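Side-chain contacts in petrobactin-binding protein YclQ (Bacillus subtilis subsp. subtilis str. 168, PDB 3GFV), which binds iron-free and ferric petrobactin, and its precursor 3,4-dihydroxybenzoic acid, as the solute receptor of the ABC transporter YclNOPQ: residues T47-G52 with S70-D75; G81-P86 with W274-G279; P66-K71 with G280-T285; V38-G43 with D89-L94; S134-I139 with D151-I156. All coordinates share one frame; numbering follows the deposited sequence.

Contact 1: residues T47-G52 with S70-D75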
# COMPACT_ATOMS: atom_id res chain seq x y z
N THR A 47 -9.51 4.33 -2.96
CA THR A 47 -10.24 4.10 -4.21
C THR A 47 -11.66 4.63 -4.07
O THR A 47 -12.14 5.35 -4.94
CB THR A 47 -10.21 2.62 -4.64
OG1 THR A 47 -8.87 2.25 -4.98
CG2 THR A 47 -11.13 2.37 -5.88
N LEU A 48 -12.34 4.30 -2.97
CA LEU A 48 -13.67 4.86 -2.75
C LEU A 48 -13.64 6.39 -2.82
O LEU A 48 -14.51 7.02 -3.43
CB LEU A 48 -14.22 4.37 -1.41
CG LEU A 48 -14.54 2.88 -1.32
CD1 LEU A 48 -14.87 2.49 0.13
CD2 LEU A 48 -15.69 2.51 -2.25
N ASP A 49 -12.62 6.99 -2.21
CA ASP A 49 -12.50 8.45 -2.21
C ASP A 49 -12.32 9.00 -3.62
O ASP A 49 -12.96 9.99 -3.99
CB ASP A 49 -11.34 8.92 -1.33
CG ASP A 49 -11.23 10.43 -1.28
OD1 ASP A 49 -12.08 11.06 -0.61
OD2 ASP A 49 -10.30 11.00 -1.91
N LYS A 50 -11.44 8.38 -4.40
CA LYS A 50 -11.19 8.82 -5.77
C LYS A 50 -12.47 8.76 -6.62
O LYS A 50 -12.68 9.58 -7.52
CB LYS A 50 -10.11 7.94 -6.41
CG LYS A 50 -9.77 8.30 -7.85
CD LYS A 50 -9.04 9.63 -7.92
CE LYS A 50 -8.79 10.06 -9.37
NZ LYS A 50 -8.49 11.53 -9.45
N LEU A 51 -13.33 7.80 -6.31
CA LEU A 51 -14.55 7.60 -7.07
C LEU A 51 -15.68 8.48 -6.55
O LEU A 51 -16.81 8.40 -7.03
CB LEU A 51 -14.97 6.13 -7.02
CG LEU A 51 -13.93 5.17 -7.57
CD1 LEU A 51 -14.36 3.73 -7.38
CD2 LEU A 51 -13.67 5.46 -9.04
N GLY A 52 -15.38 9.32 -5.56
CA GLY A 52 -16.37 10.22 -4.99
C GLY A 52 -17.39 9.51 -4.13
O GLY A 52 -18.57 9.87 -4.12
N SER A 70 -6.34 12.23 5.88
CA SER A 70 -6.71 12.95 7.13
C SER A 70 -8.15 13.45 7.17
O SER A 70 -8.72 13.65 8.25
CB SER A 70 -5.74 14.11 7.39
OG SER A 70 -5.74 15.02 6.29
N LYS A 71 -8.75 13.65 6.01
CA LYS A 71 -10.14 14.08 5.94
C LYS A 71 -11.05 13.12 6.71
O LYS A 71 -12.09 13.50 7.24
CB LYS A 71 -10.59 14.17 4.48
CG LYS A 71 -10.94 12.81 3.90
CD LYS A 71 -10.84 12.81 2.39
CE LYS A 71 -11.79 13.80 1.78
NZ LYS A 71 -11.55 13.90 0.32
N PHE A 72 -10.63 11.86 6.80
CA PHE A 72 -11.46 10.83 7.44
C PHE A 72 -11.47 10.90 8.97
O PHE A 72 -12.14 10.10 9.63
CB PHE A 72 -11.09 9.44 6.91
CG PHE A 72 -11.54 9.22 5.48
CD1 PHE A 72 -12.88 9.00 5.21
CD2 PHE A 72 -10.64 9.26 4.43
CE1 PHE A 72 -13.32 8.81 3.90
CE2 PHE A 72 -11.07 9.07 3.13
CZ PHE A 72 -12.42 8.84 2.87
N LYS A 73 -10.76 11.87 9.54
CA LYS A 73 -10.83 12.13 10.98
C LYS A 73 -12.20 12.72 11.35
O LYS A 73 -12.63 12.66 12.50
CB LYS A 73 -9.72 13.07 11.42
CG LYS A 73 -8.33 12.54 11.17
CD LYS A 73 -7.25 13.44 11.75
CE LYS A 73 -5.87 12.83 11.51
NZ LYS A 73 -4.84 13.35 12.46
N ASP A 74 -12.86 13.31 10.36
CA ASP A 74 -14.21 13.85 10.55
C ASP A 74 -15.09 12.87 11.32
O ASP A 74 -15.12 11.69 11.01
CB ASP A 74 -14.85 14.18 9.19
CG ASP A 74 -16.08 15.06 9.31
OD1 ASP A 74 -17.11 14.62 9.86
OD2 ASP A 74 -16.02 16.20 8.82
N ASP A 75 -15.82 13.36 12.32
CA ASP A 75 -16.66 12.48 13.12
C ASP A 75 -17.83 11.86 12.35
O ASP A 75 -18.50 10.98 12.87
CB ASP A 75 -17.16 13.21 14.37
CG ASP A 75 -16.06 13.44 15.39
OD1 ASP A 75 -15.07 12.68 15.36
OD2 ASP A 75 -16.19 14.36 16.22

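Contact 2: residues G81-P86 with W274-G279. With PO4 (phosphate ion), chain C.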
# COMPACT_ATOMS: atom_id res chain seq x y z
N GLY A 81 -11.47 1.47 15.41
CA GLY A 81 -10.29 0.98 16.12
C GLY A 81 -8.97 1.14 15.40
O GLY A 81 -8.58 2.23 14.97
N SER A 82 -8.24 0.03 15.28
CA SER A 82 -6.97 0.05 14.57
C SER A 82 -6.92 -1.10 13.58
O SER A 82 -7.79 -1.99 13.59
CB SER A 82 -5.80 -0.06 15.55
OG SER A 82 -5.66 -1.38 16.01
N LEU A 83 -5.91 -1.08 12.72
CA LEU A 83 -5.82 -2.05 11.65
C LEU A 83 -5.65 -3.44 12.23
O LEU A 83 -6.17 -4.41 11.69
CB LEU A 83 -4.65 -1.72 10.72
CG LEU A 83 -4.88 -0.48 9.87
CD1 LEU A 83 -3.58 -0.09 9.19
CD2 LEU A 83 -5.94 -0.77 8.83
N LYS A 84 -4.91 -3.53 13.34
CA LYS A 84 -4.63 -4.83 13.95
C LYS A 84 -5.59 -5.17 15.09
O LYS A 84 -5.69 -6.32 15.49
CB LYS A 84 -3.17 -4.91 14.43
CG LYS A 84 -2.21 -5.02 13.26
CD LYS A 84 -0.77 -5.08 13.72
CE LYS A 84 0.18 -4.93 12.53
NZ LYS A 84 1.61 -4.90 12.95
N GLU A 85 -6.31 -4.17 15.59
CA GLU A 85 -7.25 -4.41 16.68
C GLU A 85 -8.62 -3.81 16.33
O GLU A 85 -8.95 -2.72 16.80
CB GLU A 85 -6.71 -3.81 17.99
CG GLU A 85 -5.30 -4.33 18.35
CD GLU A 85 -4.58 -3.59 19.50
OE1 GLU A 85 -5.17 -2.75 20.21
OE2 GLU A 85 -3.39 -3.88 19.70
N PRO A 86 -9.43 -4.51 15.51
CA PRO A 86 -10.75 -3.97 15.19
C PRO A 86 -11.64 -3.91 16.42
O PRO A 86 -11.60 -4.79 17.29
CB PRO A 86 -11.32 -4.99 14.18
CG PRO A 86 -10.10 -5.67 13.60
CD PRO A 86 -9.15 -5.76 14.76
N TRP A 274 3.10 4.19 2.57
CA TRP A 274 3.69 2.94 2.11
C TRP A 274 3.48 1.77 3.06
O TRP A 274 3.27 0.63 2.63
CB TRP A 274 5.18 3.12 1.78
CG TRP A 274 5.41 3.83 0.49
CD1 TRP A 274 5.18 5.15 0.23
CD2 TRP A 274 5.91 3.26 -0.72
NE1 TRP A 274 5.52 5.44 -1.08
CE2 TRP A 274 5.93 4.29 -1.69
CE3 TRP A 274 6.31 1.97 -1.09
CZ2 TRP A 274 6.38 4.07 -3.00
CZ3 TRP A 274 6.75 1.76 -2.39
CH2 TRP A 274 6.78 2.81 -3.33
N TYR A 275 3.49 2.07 4.36
CA TYR A 275 3.36 1.03 5.38
C TYR A 275 1.90 0.73 5.76
O TYR A 275 1.52 -0.43 5.92
CB TYR A 275 4.16 1.42 6.62
CG TYR A 275 4.16 0.35 7.68
CD1 TYR A 275 4.87 -0.83 7.49
CD2 TYR A 275 3.44 0.52 8.86
CE1 TYR A 275 4.88 -1.82 8.47
CE2 TYR A 275 3.45 -0.47 9.83
CZ TYR A 275 4.16 -1.63 9.63
OH TYR A 275 4.17 -2.62 10.60
N LEU A 276 1.07 1.76 5.86
CA LEU A 276 -0.31 1.56 6.33
C LEU A 276 -1.28 1.41 5.18
O LEU A 276 -2.39 0.92 5.37
CB LEU A 276 -0.77 2.76 7.14
CG LEU A 276 0.10 3.06 8.36
CD1 LEU A 276 -0.33 4.38 9.00
CD2 LEU A 276 0.09 1.90 9.36
N SER A 277 -0.88 1.84 4.00
CA SER A 277 -1.83 1.87 2.89
C SER A 277 -1.24 1.22 1.64
O SER A 277 -0.51 0.24 1.73
CB SER A 277 -2.28 3.31 2.60
OG SER A 277 -3.37 3.31 1.67
N GLY A 278 -1.56 1.77 0.48
CA GLY A 278 -1.15 1.17 -0.78
C GLY A 278 -2.24 0.30 -1.39
O GLY A 278 -3.11 -0.20 -0.68
N GLY A 279 -2.18 0.12 -2.71
CA GLY A 279 -3.07 -0.79 -3.40
C GLY A 279 -4.35 -0.14 -3.86
O GLY A 279 -5.19 -0.82 -4.42
P PO4 C . 2.43 -5.69 9.79
O1 PO4 C . 2.43 -5.57 8.28
O2 PO4 C . 2.14 -4.34 10.40
O3 PO4 C . 1.38 -6.69 10.21
O4 PO4 C . 3.79 -6.16 10.24

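Contact 3: residues P66-K71 with G280-T285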
# COMPACT_ATOMS: atom_id res chain seq x y z
N PRO A 66 -2.64 7.88 7.27
CA PRO A 66 -1.70 8.59 6.40
C PRO A 66 -2.25 9.99 6.11
O PRO A 66 -3.47 10.17 6.08
CB PRO A 66 -1.72 7.74 5.12
CG PRO A 66 -2.16 6.39 5.56
CD PRO A 66 -3.14 6.63 6.67
N LYS A 67 -1.35 10.94 5.86
CA LYS A 67 -1.74 12.33 5.72
C LYS A 67 -2.79 12.53 4.64
O LYS A 67 -3.72 13.31 4.83
CB LYS A 67 -0.53 13.22 5.43
CG LYS A 67 -0.89 14.71 5.43
CD LYS A 67 0.23 15.59 4.88
CE LYS A 67 -0.30 16.98 4.54
NZ LYS A 67 0.77 17.91 4.09
N TYR A 68 -2.64 11.83 3.52
CA TYR A 68 -3.56 12.01 2.40
C TYR A 68 -4.98 11.59 2.77
O TYR A 68 -5.91 11.99 2.09
CB TYR A 68 -3.06 11.30 1.11
CG TYR A 68 -3.32 9.80 1.01
CD1 TYR A 68 -4.25 9.30 0.12
CD2 TYR A 68 -2.62 8.90 1.80
CE1 TYR A 68 -4.48 7.93 0.00
CE2 TYR A 68 -2.84 7.53 1.70
CZ TYR A 68 -3.77 7.05 0.80
OH TYR A 68 -4.00 5.70 0.71
N LEU A 69 -5.13 10.82 3.85
CA LEU A 69 -6.46 10.38 4.30
C LEU A 69 -6.98 11.12 5.53
O LEU A 69 -7.96 10.70 6.15
CB LEU A 69 -6.45 8.87 4.58
CG LEU A 69 -6.25 8.01 3.33
CD1 LEU A 69 -5.95 6.55 3.64
CD2 LEU A 69 -7.51 8.13 2.45
N SER A 70 -6.34 12.23 5.88
CA SER A 70 -6.71 12.95 7.13
C SER A 70 -8.15 13.45 7.17
O SER A 70 -8.72 13.65 8.25
CB SER A 70 -5.74 14.11 7.39
OG SER A 70 -5.74 15.02 6.29
N LYS A 71 -8.75 13.65 6.01
CA LYS A 71 -10.14 14.08 5.94
C LYS A 71 -11.05 13.12 6.71
O LYS A 71 -12.09 13.50 7.24
CB LYS A 71 -10.59 14.17 4.48
CG LYS A 71 -10.94 12.81 3.90
CD LYS A 71 -10.84 12.81 2.39
CE LYS A 71 -11.79 13.80 1.78
NZ LYS A 71 -11.55 13.90 0.32
N GLY A 280 -4.49 1.17 -3.65
CA GLY A 280 -5.65 1.92 -4.10
C GLY A 280 -5.32 2.91 -5.21
O GLY A 280 -4.17 3.14 -5.53
N LEU A 281 -6.35 3.49 -5.82
CA LEU A 281 -6.10 4.39 -6.95
C LEU A 281 -5.28 5.62 -6.53
O LEU A 281 -4.42 6.08 -7.26
CB LEU A 281 -7.42 4.84 -7.59
CG LEU A 281 -8.31 3.74 -8.16
CD1 LEU A 281 -9.61 4.36 -8.68
CD2 LEU A 281 -7.62 2.91 -9.26
N GLU A 282 -5.53 6.15 -5.34
CA GLU A 282 -4.81 7.35 -4.92
C GLU A 282 -3.41 7.01 -4.44
O GLU A 282 -2.44 7.66 -4.83
CB GLU A 282 -5.56 8.09 -3.82
CG GLU A 282 -6.96 8.50 -4.26
CD GLU A 282 -7.73 9.31 -3.24
OE1 GLU A 282 -7.34 9.33 -2.06
OE2 GLU A 282 -8.76 9.92 -3.64
N SER A 283 -3.30 5.98 -3.60
CA SER A 283 -1.99 5.61 -3.07
C SER A 283 -1.06 5.18 -4.20
O SER A 283 0.12 5.54 -4.21
CB SER A 283 -2.09 4.56 -1.95
OG SER A 283 -2.97 3.50 -2.26
N MSE A 284 -1.58 4.45 -5.20
CA MSE A 284 -0.73 4.02 -6.30
C MSE A 284 -0.23 5.25 -7.07
O MSE A 284 0.95 5.34 -7.44
CB MSE A 284 -1.49 3.07 -7.22
CG MSE A 284 -0.81 2.78 -8.54
SE MSE A 284 0.92 1.83 -8.38
CE MSE A 284 0.31 -0.01 -8.30
N THR A 285 -1.14 6.17 -7.34
CA THR A 285 -0.80 7.39 -8.06
C THR A 285 0.32 8.14 -7.36
O THR A 285 1.30 8.56 -7.99
CB THR A 285 -2.02 8.28 -8.25
OG1 THR A 285 -2.95 7.60 -9.10
CG2 THR A 285 -1.62 9.58 -8.89
O HOH W 1 -7.94 11.12 0.08

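Contact 4: residues V38-G43 with D89-L94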
# COMPACT_ATOMS: atom_id res chain seq x y z
N VAL A 38 -17.93 -0.39 6.02
CA VAL A 38 -16.85 -0.29 6.99
C VAL A 38 -15.59 -0.79 6.29
O VAL A 38 -15.58 -1.87 5.71
CB VAL A 38 -17.15 -1.16 8.25
CG1 VAL A 38 -15.92 -1.26 9.16
CG2 VAL A 38 -18.31 -0.56 9.01
N VAL A 39 -14.52 0.01 6.34
CA VAL A 39 -13.35 -0.26 5.51
C VAL A 39 -12.10 -0.36 6.38
O VAL A 39 -11.72 0.61 7.04
CB VAL A 39 -13.16 0.89 4.49
CG1 VAL A 39 -11.95 0.62 3.61
CG2 VAL A 39 -14.43 1.07 3.65
N PHE A 40 -11.49 -1.55 6.39
CA PHE A 40 -10.26 -1.79 7.13
C PHE A 40 -9.03 -1.83 6.23
O PHE A 40 -7.94 -2.14 6.68
CB PHE A 40 -10.35 -3.10 7.93
CG PHE A 40 -11.01 -2.92 9.26
CD1 PHE A 40 -12.39 -2.99 9.37
CD2 PHE A 40 -10.25 -2.67 10.39
CE1 PHE A 40 -13.00 -2.80 10.62
CE2 PHE A 40 -10.85 -2.48 11.62
CZ PHE A 40 -12.24 -2.55 11.72
N ASP A 41 -9.21 -1.53 4.95
CA ASP A 41 -8.07 -1.49 4.04
C ASP A 41 -7.95 -0.07 3.49
O ASP A 41 -8.84 0.38 2.79
CB ASP A 41 -8.25 -2.48 2.87
CG ASP A 41 -7.11 -2.40 1.88
OD1 ASP A 41 -5.96 -2.71 2.30
OD2 ASP A 41 -7.35 -1.98 0.72
N PHE A 42 -6.85 0.61 3.78
CA PHE A 42 -6.75 2.03 3.39
C PHE A 42 -6.65 2.24 1.88
O PHE A 42 -7.11 3.26 1.36
CB PHE A 42 -5.62 2.74 4.11
CG PHE A 42 -5.88 2.96 5.59
CD1 PHE A 42 -7.16 3.21 6.05
CD2 PHE A 42 -4.84 2.95 6.51
CE1 PHE A 42 -7.41 3.42 7.41
CE2 PHE A 42 -5.08 3.18 7.87
CZ PHE A 42 -6.37 3.41 8.31
N GLY A 43 -6.06 1.27 1.17
CA GLY A 43 -6.03 1.36 -0.29
C GLY A 43 -7.45 1.41 -0.83
O GLY A 43 -7.79 2.23 -1.69
N ASP A 89 -17.39 -4.74 18.28
CA ASP A 89 -18.69 -4.30 18.76
C ASP A 89 -19.14 -3.03 18.05
O ASP A 89 -20.32 -2.87 17.71
CB ASP A 89 -18.65 -4.03 20.26
CG ASP A 89 -18.67 -5.31 21.09
OD1 ASP A 89 -18.76 -6.41 20.51
OD2 ASP A 89 -18.64 -5.20 22.33
N LYS A 90 -18.21 -2.10 17.87
CA LYS A 90 -18.54 -0.87 17.17
C LYS A 90 -18.89 -1.15 15.71
O LYS A 90 -19.85 -0.57 15.18
CB LYS A 90 -17.39 0.11 17.25
CG LYS A 90 -17.73 1.47 16.66
CD LYS A 90 -18.87 2.10 17.44
CE LYS A 90 -19.19 3.49 16.91
NZ LYS A 90 -20.11 4.22 17.83
N VAL A 91 -18.12 -2.02 15.07
CA VAL A 91 -18.46 -2.43 13.69
C VAL A 91 -19.92 -2.92 13.61
O VAL A 91 -20.68 -2.48 12.74
CB VAL A 91 -17.49 -3.49 13.12
CG1 VAL A 91 -17.94 -3.91 11.70
CG2 VAL A 91 -16.06 -2.94 13.08
N ALA A 92 -20.29 -3.82 14.52
CA ALA A 92 -21.63 -4.39 14.58
C ALA A 92 -22.67 -3.30 14.84
O ALA A 92 -23.74 -3.30 14.24
CB ALA A 92 -21.72 -5.48 15.63
N GLU A 93 -22.33 -2.35 15.71
CA GLU A 93 -23.24 -1.26 16.05
C GLU A 93 -23.65 -0.41 14.85
O GLU A 93 -24.76 0.13 14.80
CB GLU A 93 -22.61 -0.38 17.13
CG GLU A 93 -23.36 0.89 17.49
CD GLU A 93 -22.61 1.72 18.52
OE1 GLU A 93 -21.83 1.14 19.30
OE2 GLU A 93 -22.81 2.96 18.55
N LEU A 94 -22.76 -0.31 13.87
CA LEU A 94 -23.00 0.49 12.68
C LEU A 94 -23.98 -0.17 11.71
O LEU A 94 -24.46 0.47 10.78
CB LEU A 94 -21.68 0.77 11.96
CG LEU A 94 -20.64 1.57 12.74
CD1 LEU A 94 -19.31 1.58 12.01
CD2 LEU A 94 -21.12 2.99 12.97

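Contact 5: residues S134-I139 with D151-I156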
# COMPACT_ATOMS: atom_id res chain seq x y z
N SER A 134 -7.77 -6.13 -10.21
CA SER A 134 -8.95 -6.88 -9.82
C SER A 134 -9.66 -6.20 -8.66
O SER A 134 -10.88 -6.10 -8.64
CB SER A 134 -8.59 -8.33 -9.50
OG SER A 134 -9.71 -8.99 -8.96
N ASP A 135 -8.89 -5.71 -7.69
CA ASP A 135 -9.48 -5.05 -6.52
C ASP A 135 -10.24 -3.81 -6.95
O ASP A 135 -11.39 -3.60 -6.51
CB ASP A 135 -8.40 -4.63 -5.53
CG ASP A 135 -7.81 -5.82 -4.78
OD1 ASP A 135 -8.32 -6.96 -4.95
OD2 ASP A 135 -6.82 -5.62 -4.02
N ALA A 136 -9.59 -2.97 -7.76
CA ALA A 136 -10.22 -1.74 -8.25
C ALA A 136 -11.49 -2.05 -9.04
O ALA A 136 -12.54 -1.42 -8.85
CB ALA A 136 -9.22 -0.92 -9.13
N GLU A 137 -11.39 -3.01 -9.94
CA GLU A 137 -12.55 -3.37 -10.77
C GLU A 137 -13.72 -3.87 -9.94
O GLU A 137 -14.90 -3.66 -10.31
CB GLU A 137 -12.16 -4.38 -11.83
CG GLU A 137 -11.23 -3.78 -12.87
CD GLU A 137 -10.69 -4.80 -13.85
OE1 GLU A 137 -10.76 -6.01 -13.55
OE2 GLU A 137 -10.18 -4.38 -14.91
N THR A 138 -13.41 -4.56 -8.85
CA THR A 138 -14.45 -5.06 -7.94
C THR A 138 -15.20 -3.89 -7.31
O THR A 138 -16.43 -3.88 -7.25
CB THR A 138 -13.85 -5.99 -6.85
OG1 THR A 138 -13.59 -7.28 -7.42
CG2 THR A 138 -14.79 -6.15 -5.65
N ILE A 139 -14.45 -2.90 -6.84
CA ILE A 139 -15.08 -1.70 -6.31
C ILE A 139 -15.93 -1.00 -7.38
O ILE A 139 -17.06 -0.59 -7.12
CB ILE A 139 -14.03 -0.76 -5.69
CG1 ILE A 139 -13.43 -1.42 -4.45
CG2 ILE A 139 -14.65 0.58 -5.33
CD1 ILE A 139 -12.30 -0.65 -3.78
N ASP A 151 -10.92 3.84 -16.75
CA ASP A 151 -10.16 5.00 -17.18
C ASP A 151 -9.01 5.32 -16.22
O ASP A 151 -7.90 5.65 -16.65
CB ASP A 151 -11.08 6.21 -17.32
CG ASP A 151 -12.06 6.07 -18.47
OD1 ASP A 151 -11.79 5.27 -19.40
OD2 ASP A 151 -13.11 6.76 -18.45
N GLU A 152 -9.27 5.22 -14.92
CA GLU A 152 -8.24 5.46 -13.93
C GLU A 152 -7.13 4.40 -14.02
O GLU A 152 -5.96 4.72 -13.88
CB GLU A 152 -8.83 5.49 -12.52
CG GLU A 152 -9.78 6.67 -12.28
CD GLU A 152 -9.09 8.01 -12.49
OE1 GLU A 152 -7.95 8.17 -12.01
OE2 GLU A 152 -9.69 8.90 -13.13
N LEU A 153 -7.51 3.15 -14.25
CA LEU A 153 -6.51 2.10 -14.38
C LEU A 153 -5.67 2.36 -15.63
O LEU A 153 -4.44 2.17 -15.61
CB LEU A 153 -7.18 0.72 -14.45
CG LEU A 153 -7.74 0.23 -13.10
CD1 LEU A 153 -8.48 -1.10 -13.26
CD2 LEU A 153 -6.64 0.12 -12.04
N ALA A 154 -6.31 2.80 -16.71
CA ALA A 154 -5.57 3.14 -17.91
C ALA A 154 -4.54 4.24 -17.68
O ALA A 154 -3.40 4.14 -18.16
CB ALA A 154 -6.54 3.52 -19.08
N ASN A 155 -4.92 5.29 -16.96
CA ASN A 155 -3.99 6.37 -16.64
C ASN A 155 -2.83 5.87 -15.80
O ASN A 155 -1.69 6.26 -16.00
CB ASN A 155 -4.67 7.50 -15.89
CG ASN A 155 -5.68 8.23 -16.73
OD1 ASN A 155 -5.60 8.23 -17.97
ND2 ASN A 155 -6.65 8.86 -16.07
N ILE A 156 -3.14 5.02 -14.82
CA ILE A 156 -2.10 4.42 -14.00
C ILE A 156 -1.14 3.55 -14.84
O ILE A 156 0.08 3.64 -14.68
CB ILE A 156 -2.74 3.65 -12.84
CG1 ILE A 156 -3.23 4.67 -11.81
CG2 ILE A 156 -1.74 2.67 -12.21
CD1 ILE A 156 -4.11 4.07 -10.71

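Contact 1: residues T47-G52 with S70-D75
D49 and K71 reach for each other from opposite directions, and their salt bridge is the tight point of the contact. K71 NZ donates to D49 OD1 at 3.0 Å, arriving on the syn side of that oxygen and only 17° out of the carboxylate plane. The methylenes follow close behind, with K71 CD 3.7 Å from D49 OD1. D49 swings its CG anti to the backbone N (chi1 -178°), which carries the carboxylate off the helix flank toward the lysine. The K71 chain is kinked at chi3 (-61°), and its CG lies 3.6 Å above one face of the F72 ring, toward the rim. F72 is the buried member: its CZ comes 4.1 Å from D49 OD1, and its ring also meets that of Y77. In the fold, helix 42-50 follows strand 37-39 of the parallel sheet, while 70-75 belongs to the connection between strands 57-60 and 78-79, so the bridge ties two successive crossovers of the N-terminal lobe. The helix ends here in a Schellman motif, with G52 N bonded to D49 O at 3.0 Å. The loose side is the lysine's: K71 is exposed and buries much less of itself than D49, and its ion pair with D54 is long and weak. D49 sits among other acids, with D54 near OD1 and E282 near OD2, a crowding that K71 probably eases and that may raise the proton affinity of one of these carboxylates.

Contact 2: residues G81-P86 with W274-G279
L83 and L276 set the direction of this contact: their side chains cross obliquely, with L83 CD1 4.2 Å from L276 CD2 and 4.1 Å from L276 O. Both leucines also lean on F42 of helix 42-50, so the small apolar patch is buried. Beside it the polar ends of K84 and Y275 converge on a phosphate ion, probably from the crystallisation liquor. K84 is stretched out beyond CG and reaches O2 of the ion with NZ, a hydrogen bond of 2.7 Å. Y275 comes in from the other segment; with CG anti to the backbone N (chi1 -176°), its phenol is carried out until OH stands 2.7 Å from the same phosphate oxygen. K84 NZ and Y275 OH are 4.2 Å apart, so the anion lies between two groups that do not bond directly. The tyrosine has further partners: its OH is bonded to R236 NE and its ring makes a cation-pi contact with R104. At the root of K84 the turn is braced by an ST motif, in which S82 OG accepts from E85 N at 2.9 Å. Helix 271-276 follows strand 266-268 of the C-terminal lobe and 81-86 leaves strand 78-79 of the other, so the contact probably lies at the interlobe cleft, where periplasmic binding proteins take their ligand; an anion bonded by K84 with a phenol close by is consistent with part of the siderophore pocket.

Contact 3: residues P66-K71 with G280-T285
Y68 brings the edge and hydroxyl of its ring to the first turn of helix 281-296, where E282 and S283 meet it; the three residues bury most of the surface here. G280 is the N-cap of that helix, and S283, three residues on, accepts from its backbone: S283 OG lies 3.1 Å from G280 N, with an N-H...O angle of 150°. Y68 is the largest contributor. Its CG stands between the backbone N and the carbonyl carbon (chi1 81°), which turns the ring across toward the helix and brings one face over its own neighbour L69, whose CG lies 3.6 Å above the ring centre. E282 then comes to the ring's edge rather than to a face. OE1 lies near the ring plane, 3.8 Å from Y68 CD1, and the carboxylate and ring planes stand 60° apart; E282 CB adds a touch on Y68 CE1. S283 meets the phenol end, with its CB 3.5 Å from Y68 OH. The hydroxyl's strongest polar partner is D46 OD1, joined by S277 OG. D46 binds S283 OG through OD1 as well and takes E282 N on OD2, so one aspartate of helix 42-50 gathers the tyrosine and the helix start together. K71 NZ stays 6.3 Å from E282 OE2, too far for a bond, though the opposite charges may still attract weakly. A water lies between the segments, 3.0 Å from Y68 O and 2.9 Å from E282 OE1, though it has more acceptors in reach than protons to give.

Contact 4: residues V38-G43 with D89-L94
V38 and V91 face each other where the parallel sheet meets helix 88-93, and everything that passes between the two segments is apolar. V38 forks: its CG1 comes 4.2 Å from V91 CG1, while CG2 turns to L94, whose CD1 sits 3.8 Å away on a side chain running at about a right angle to the valine. V91 forks in the same way. With CG1 anti to its backbone N (chi1 178°), that methyl is left for V38, and CG2 is placed at the edge of the F40 ring, near its plane, 3.9 Å from CE1. P86, V80 and F112 also pack on this ring. No polar interaction crosses between the segments. Along helix 88-93, K90 NZ bridges to E93 OE2 at 3.1 Å, meeting the oxygen from above the carboxylate plane. At the other end D41 is the N-cap of helix 42-50 and also bonds S102 and S44. Helix 88-93 belongs to the crossover from edge strand 78-79 to strand 98-101, which pairs beside 37-39 in the 3-2-1-4-5 order of the sheet. With only methyl and ring carbons meeting, between these two segments the helix meets the sheet through shape and exclusion of water, not directional bonds.

Contact 5: residues S134-I139 with D151-I156
Between segments 134-139 and 151-156, on helices 128-142 and 146-170, the nearest CA atoms are those of A136 and L153, 8.1 Å apart. L153 does most of the filling. Its CG lies beside the backbone N, anti to the carbonyl carbon (chi1 -74°), and the two methyls reach over to neighbouring residues of the facing helix: CD2 stands 4.0 Å from A136 CB, and CD1 is 3.9 Å from E137 CG. A136 offers only its methyl, consistent with the close approach of the leucine. E137 is different in character. Its extended chain runs at about a right angle to the leucine and covers it with CG, and its OE2 passes 4.0 Å from L153 CD1 while the residue as a whole remains exposed; the glutamate thus lies along the edge of the apolar patch with its aliphatic part. No hydrogen bond joins the two segments. L153 also leans on F132 and K133, one turn earlier in the first helix. I139 of helix 128-142 touches S44, T47 and L48 of helix 42-50, while I156 packs on L281, M284 and T285, so the long helix 146-170, which spans both lobes, lies against helices 128-142 and 281-296 here.

Overall arrangement
Contacts 1 and 4 belong to the N-terminal lobe with its parallel sheet, and both use helix 42-50. Contact 3 brings helix 281-296, late in the chain, against the same lobe; its centre is about 9 Å from that of contact 1, with which it shares S70 and K71. The centre of contact 2, on the preceding helix 271-276, is about 12 Å from that of contact 3. Contact 5 is farthest from contact 4, about 23 Å between centres, and pairs helix 128-142 with the long helix 146-170. Contacts 2 and 3 each join early and late parts of the chain, contact 2 closing within the span of contact 3 and contact 5 lying within both, consistent with the chain returning to the N-terminal lobe at its end.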